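Local coordinates for cellulase (Xanthomonas axonopodis pv. citri, PDB 5HOS), which probably hydrolyses internal beta-1,4-glucosidic bonds of cellulose, as an endo-beta-1,4-glucanase of glycosyl hydrolase family 5, at residues 232-246 against 273-287. Sequence-based numbering, arbitrary orientation.
Sequences LDADSSGTSGGCVSA and GTGNTVTCNLALNGM
C243 and C280 join the two segments covalently: their SG atoms lie 2.1 Å apart in a disulfide with a chi3 of 104°. C280 stands in the first turn of helix 278-293, so the bond pins the loop to the start of that helix. Threonine suits the N-cap, since T277 OG1 accepts from C280 N at 3.1 Å; a water between T277 OG1 and C243 N ties the cap back to the loop.

Apolar groups pack beside the disulfide. L232 CD1 touches both the methyl T274 CG2 and A283 CB, each 3.6 Å away, and L232 meets M287 CE tip to tip; the methionine chain, bent at chi3 (33°), brings its methyl there. T274 CG2, anti to its own carbonyl carbon, also rests against C243 SG. In the eight-stranded beta/alpha barrel of this family, segment 232-246 follows strand 224-231, while segment 273-287 leads from strand 267-273 into helix 278-293, so the contact links two neighbouring beta-alpha loops. Further along, T279 turns CG2 onto the S245-A246 peptide, 3.4 Å from S245 C, while A246 CB lies against L282 CB. The small side chains of A246 and A283 allow close approach: A283 CA makes a CH...O contact of 3.2 Å with A246 O.

Direct polar contact is slight. G275 N gives G241 O a weak, bent bond (122°), and the lack of a side chain on G275 lets that carbonyl come close. A second water accepts from L232 N and donates to G273 O, both at 2.7 Å, bridging the two backbones.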
loop_
_atom_site.group_PDB
_atom_site.type_symbol
_atom_site.label_atom_id
_atom_site.label_comp_id
_atom_site.label_asym_id
_atom_site.label_seq_id
_atom_site.Cartn_x
_atom_site.Cartn_y
_atom_site.Cartn_z
ATOM N N LEU A 232 -14.658 -4.196 -3.417
ATOM C CA LEU A 232 -16.052 -3.910 -3.764
ATOM C C LEU A 232 -16.935 -5.150 -3.850
ATOM O O LEU A 232 -18.097 -5.055 -4.251
ATOM C CB LEU A 232 -16.107 -3.124 -5.079
ATOM C CG LEU A 232 -15.352 -1.787 -5.141
ATOM C CD1 LEU A 232 -15.903 -0.937 -6.279
ATOM C CD2 LEU A 232 -15.425 -0.996 -3.851
ATOM N N ASP A 233 -16.401 -6.298 -3.444
ATOM C CA ASP A 233 -17.173 -7.539 -3.429
ATOM C C ASP A 233 -17.967 -7.641 -2.104
ATOM O O ASP A 233 -17.947 -6.715 -1.285
ATOM C CB ASP A 233 -16.265 -8.747 -3.704
ATOM C CG ASP A 233 -15.203 -8.958 -2.639
ATOM O OD1 ASP A 233 -14.810 -7.979 -1.957
ATOM O OD2 ASP A 233 -14.736 -10.110 -2.504
ATOM N N ALA A 234 -18.671 -8.750 -1.914
ATOM C CA ALA A 234 -19.699 -8.869 -0.862
ATOM C C ALA A 234 -19.228 -8.441 0.536
ATOM O O ALA A 234 -19.915 -7.660 1.206
ATOM C CB ALA A 234 -20.239 -10.291 -0.826
ATOM N N ASP A 235 -18.055 -8.930 0.950
ATOM C CA ASP A 235 -17.500 -8.625 2.292
ATOM C C ASP A 235 -16.268 -7.701 2.301
ATOM O O ASP A 235 -15.543 -7.667 3.296
ATOM C CB ASP A 235 -17.159 -9.928 3.028
ATOM C CG ASP A 235 -16.000 -10.685 2.400
ATOM O OD1 ASP A 235 -15.634 -10.409 1.236
ATOM O OD2 ASP A 235 -15.457 -11.573 3.071
ATOM N N SER A 236 -16.027 -6.991 1.194
ATOM C CA SER A 236 -14.845 -6.121 1.029
ATOM C C SER A 236 -13.480 -6.833 1.148
ATOM O O SER A 236 -12.458 -6.164 1.322
ATOM C CB SER A 236 -14.900 -4.915 2.002
ATOM O OG SER A 236 -16.067 -4.125 1.809
ATOM N N SER A 237 -13.444 -8.163 1.021
ATOM C CA SER A 237 -12.186 -8.920 1.135
ATOM C C SER A 237 -11.415 -9.016 -0.184
ATOM O O SER A 237 -10.250 -9.393 -0.178
ATOM C CB SER A 237 -12.437 -10.333 1.672
ATOM O OG SER A 237 -13.162 -11.128 0.746
ATOM N N GLY A 238 -12.059 -8.677 -1.305
ATOM C CA GLY A 238 -11.458 -8.847 -2.635
ATOM C C GLY A 238 -11.214 -10.303 -3.010
ATOM O O GLY A 238 -10.290 -10.604 -3.769
ATOM N N THR A 239 -12.046 -11.192 -2.462
ATOM C CA THR A 239 -12.042 -12.623 -2.769
ATOM C C THR A 239 -12.662 -12.897 -4.138
ATOM O O THR A 239 -12.238 -13.818 -4.838
ATOM C CB THR A 239 -12.885 -13.396 -1.732
ATOM O OG1 THR A 239 -12.288 -13.264 -0.444
ATOM C CG2 THR A 239 -13.014 -14.889 -2.083
ATOM N N SER A 240 -13.692 -12.125 -4.481
ATOM C CA SER A 240 -14.466 -12.299 -5.714
ATOM C C SER A 240 -14.218 -11.126 -6.667
ATOM O O SER A 240 -13.922 -10.018 -6.223
ATOM C CB SER A 240 -15.958 -12.415 -5.368
ATOM O OG SER A 240 -16.786 -11.983 -6.431
ATOM N N GLY A 241 -14.345 -11.384 -7.969
ATOM C CA GLY A 241 -14.239 -10.347 -9.007
ATOM C C GLY A 241 -15.499 -9.521 -9.262
ATOM O O GLY A 241 -15.443 -8.519 -9.974
ATOM N N GLY A 242 -16.636 -9.928 -8.695
ATOM C CA GLY A 242 -17.879 -9.168 -8.829
ATOM C C GLY A 242 -17.974 -7.995 -7.868
ATOM O O GLY A 242 -17.344 -7.995 -6.814
ATOM N N CYS A 243 -18.778 -6.996 -8.234
ATOM C CA CYS A 243 -19.024 -5.833 -7.370
ATOM C C CYS A 243 -20.490 -5.782 -6.967
ATOM O O CYS A 243 -21.369 -6.114 -7.756
ATOM C CB CYS A 243 -18.624 -4.540 -8.075
ATOM S SG CYS A 243 -16.881 -4.537 -8.559
ATOM N N VAL A 244 -20.737 -5.339 -5.739
ATOM C CA VAL A 244 -22.084 -5.362 -5.151
ATOM C C VAL A 244 -23.053 -4.444 -5.911
ATOM O O VAL A 244 -24.200 -4.816 -6.137
ATOM C CB VAL A 244 -22.040 -4.980 -3.642
ATOM C CG1 VAL A 244 -23.445 -4.819 -3.059
ATOM C CG2 VAL A 244 -21.248 -6.016 -2.846
ATOM N N SER A 245 -22.580 -3.255 -6.289
ATOM C CA SER A 245 -23.398 -2.255 -6.967
ATOM C C SER A 245 -22.534 -1.266 -7.727
ATOM O O SER A 245 -21.311 -1.215 -7.544
ATOM C CB SER A 245 -24.263 -1.482 -5.958
ATOM O OG SER A 245 -23.599 -0.333 -5.441
ATOM N N ALA A 246 -23.201 -0.449 -8.539
ATOM C CA ALA A 246 -22.554 0.602 -9.326
ATOM C C ALA A 246 -22.047 1.768 -8.487
ATOM O O ALA A 246 -21.307 2.607 -8.999
ATOM C CB ALA A 246 -23.514 1.120 -10.392
ATOM N N GLY A 273 -9.423 -2.896 -6.011
ATOM C CA GLY A 273 -9.512 -3.643 -7.253
ATOM C C GLY A 273 -10.939 -4.016 -7.554
ATOM O O GLY A 273 -11.777 -4.055 -6.658
ATOM N N THR A 274 -11.197 -4.299 -8.822
ATOM C CA THR A 274 -12.534 -4.645 -9.328
ATOM C C THR A 274 -12.353 -5.567 -10.528
ATOM O O THR A 274 -11.375 -5.433 -11.276
ATOM C CB THR A 274 -13.368 -3.414 -9.773
ATOM O OG1 THR A 274 -12.672 -2.671 -10.787
ATOM C CG2 THR A 274 -13.692 -2.498 -8.602
ATOM N N GLY A 275 -13.278 -6.508 -10.700
ATOM C CA GLY A 275 -13.224 -7.416 -11.828
ATOM C C GLY A 275 -13.764 -6.762 -13.083
ATOM O O GLY A 275 -14.236 -5.622 -13.055
ATOM N N ASN A 276 -13.691 -7.503 -14.183
ATOM C CA ASN A 276 -14.138 -7.010 -15.470
ATOM C C ASN A 276 -15.623 -7.308 -15.686
ATOM O O ASN A 276 -15.978 -8.269 -16.362
ATOM C CB ASN A 276 -13.293 -7.611 -16.593
ATOM C CG ASN A 276 -13.664 -7.050 -17.946
ATOM O OD1 ASN A 276 -14.003 -5.879 -18.057
ATOM N ND2 ASN A 276 -13.618 -7.883 -18.979
ATOM N N THR A 277 -16.473 -6.480 -15.083
ATOM C CA THR A 277 -17.936 -6.568 -15.248
ATOM C C THR A 277 -18.502 -5.167 -15.429
ATOM O O THR A 277 -17.877 -4.180 -15.033
ATOM C CB THR A 277 -18.649 -7.243 -14.045
ATOM O OG1 THR A 277 -18.652 -6.367 -12.906
ATOM C CG2 THR A 277 -17.995 -8.565 -13.667
ATOM N N VAL A 278 -19.699 -5.096 -16.005
ATOM C CA VAL A 278 -20.356 -3.817 -16.283
ATOM C C VAL A 278 -20.584 -3.029 -14.989
ATOM O O VAL A 278 -20.314 -1.825 -14.935
ATOM C CB VAL A 278 -21.700 -4.014 -17.036
ATOM C CG1 VAL A 278 -22.462 -2.701 -17.145
ATOM C CG2 VAL A 278 -21.448 -4.577 -18.432
ATOM N N THR A 279 -21.079 -3.711 -13.958
ATOM C CA THR A 279 -21.318 -3.076 -12.655
ATOM C C THR A 279 -20.019 -2.609 -12.000
ATOM O O THR A 279 -19.951 -1.488 -11.498
ATOM C CB THR A 279 -22.095 -4.015 -11.707
ATOM O OG1 THR A 279 -23.303 -4.403 -12.343
ATOM C CG2 THR A 279 -22.429 -3.321 -10.381
ATOM N N CYS A 280 -18.993 -3.460 -12.019
ATOM C CA CYS A 280 -17.676 -3.079 -11.497
ATOM C C CYS A 280 -17.113 -1.840 -12.199
ATOM O O CYS A 280 -16.545 -0.955 -11.547
ATOM C CB CYS A 280 -16.681 -4.240 -11.602
ATOM S SG CYS A 280 -16.870 -5.542 -10.354
ATOM N N ASN A 281 -17.283 -1.766 -13.519
ATOM C CA ASN A 281 -16.798 -0.613 -14.279
ATOM C C ASN A 281 -17.444 0.699 -13.835
ATOM O O ASN A 281 -16.753 1.704 -13.672
ATOM C CB ASN A 281 -16.972 -0.838 -15.785
ATOM C CG ASN A 281 -16.046 -1.926 -16.325
ATOM O OD1 ASN A 281 -15.082 -2.332 -15.667
ATOM N ND2 ASN A 281 -16.339 -2.404 -17.532
ATOM N N LEU A 282 -18.759 0.680 -13.615
ATOM C CA LEU A 282 -19.463 1.848 -13.066
ATOM C C LEU A 282 -18.967 2.203 -11.668
ATOM O O LEU A 282 -18.706 3.374 -11.381
ATOM C CB LEU A 282 -20.975 1.613 -13.021
ATOM C CG LEU A 282 -21.682 1.576 -14.380
ATOM C CD1 LEU A 282 -23.086 1.007 -14.241
ATOM C CD2 LEU A 282 -21.725 2.963 -15.016
ATOM N N ALA A 283 -18.838 1.189 -10.814
ATOM C CA ALA A 283 -18.337 1.375 -9.436
ATOM C C ALA A 283 -16.920 1.941 -9.399
ATOM O O ALA A 283 -16.633 2.871 -8.636
ATOM C CB ALA A 283 -18.396 0.064 -8.665
ATOM N N LEU A 284 -16.045 1.390 -10.242
ATOM C CA LEU A 284 -14.657 1.834 -10.309
ATOM C C LEU A 284 -14.574 3.297 -10.731
ATOM O O LEU A 284 -13.941 4.104 -10.045
ATOM C CB LEU A 284 -13.848 0.959 -11.270
ATOM C CG LEU A 284 -12.373 1.319 -11.468
ATOM C CD1 LEU A 284 -11.627 1.278 -10.143
ATOM C CD2 LEU A 284 -11.735 0.374 -12.473
ATOM N N ASN A 285 -15.215 3.626 -11.856
ATOM C CA ASN A 285 -15.289 5.012 -12.344
ATOM C C ASN A 285 -15.785 5.982 -11.291
ATOM O O ASN A 285 -15.197 7.047 -11.081
ATOM C CB ASN A 285 -16.211 5.120 -13.573
ATOM C CG ASN A 285 -15.440 5.224 -14.865
ATOM O OD1 ASN A 285 -14.720 6.196 -15.075
ATOM N ND2 ASN A 285 -15.584 4.226 -15.741
ATOM N N GLY A 286 -16.883 5.604 -10.644
ATOM C CA GLY A 286 -17.474 6.419 -9.598
ATOM C C GLY A 286 -16.538 6.643 -8.429
ATOM O O GLY A 286 -16.401 7.771 -7.941
ATOM N N MET A 287 -15.884 5.574 -7.984
ATOM C CA MET A 287 -14.983 5.676 -6.832
ATOM C C MET A 287 -13.776 6.551 -7.142
ATOM O O MET A 287 -13.375 7.362 -6.316
ATOM C CB MET A 287 -14.534 4.295 -6.367
ATOM C CG MET A 287 -13.877 4.298 -4.996
ATOM S SD MET A 287 -13.458 2.662 -4.367
ATOM C CE MET A 287 -13.062 1.761 -5.867
HETATM O O HOH W 1 -13.353 -5.708 -5.231
HETATM O O HOH W 2 -20.357 -7.529 -10.911
#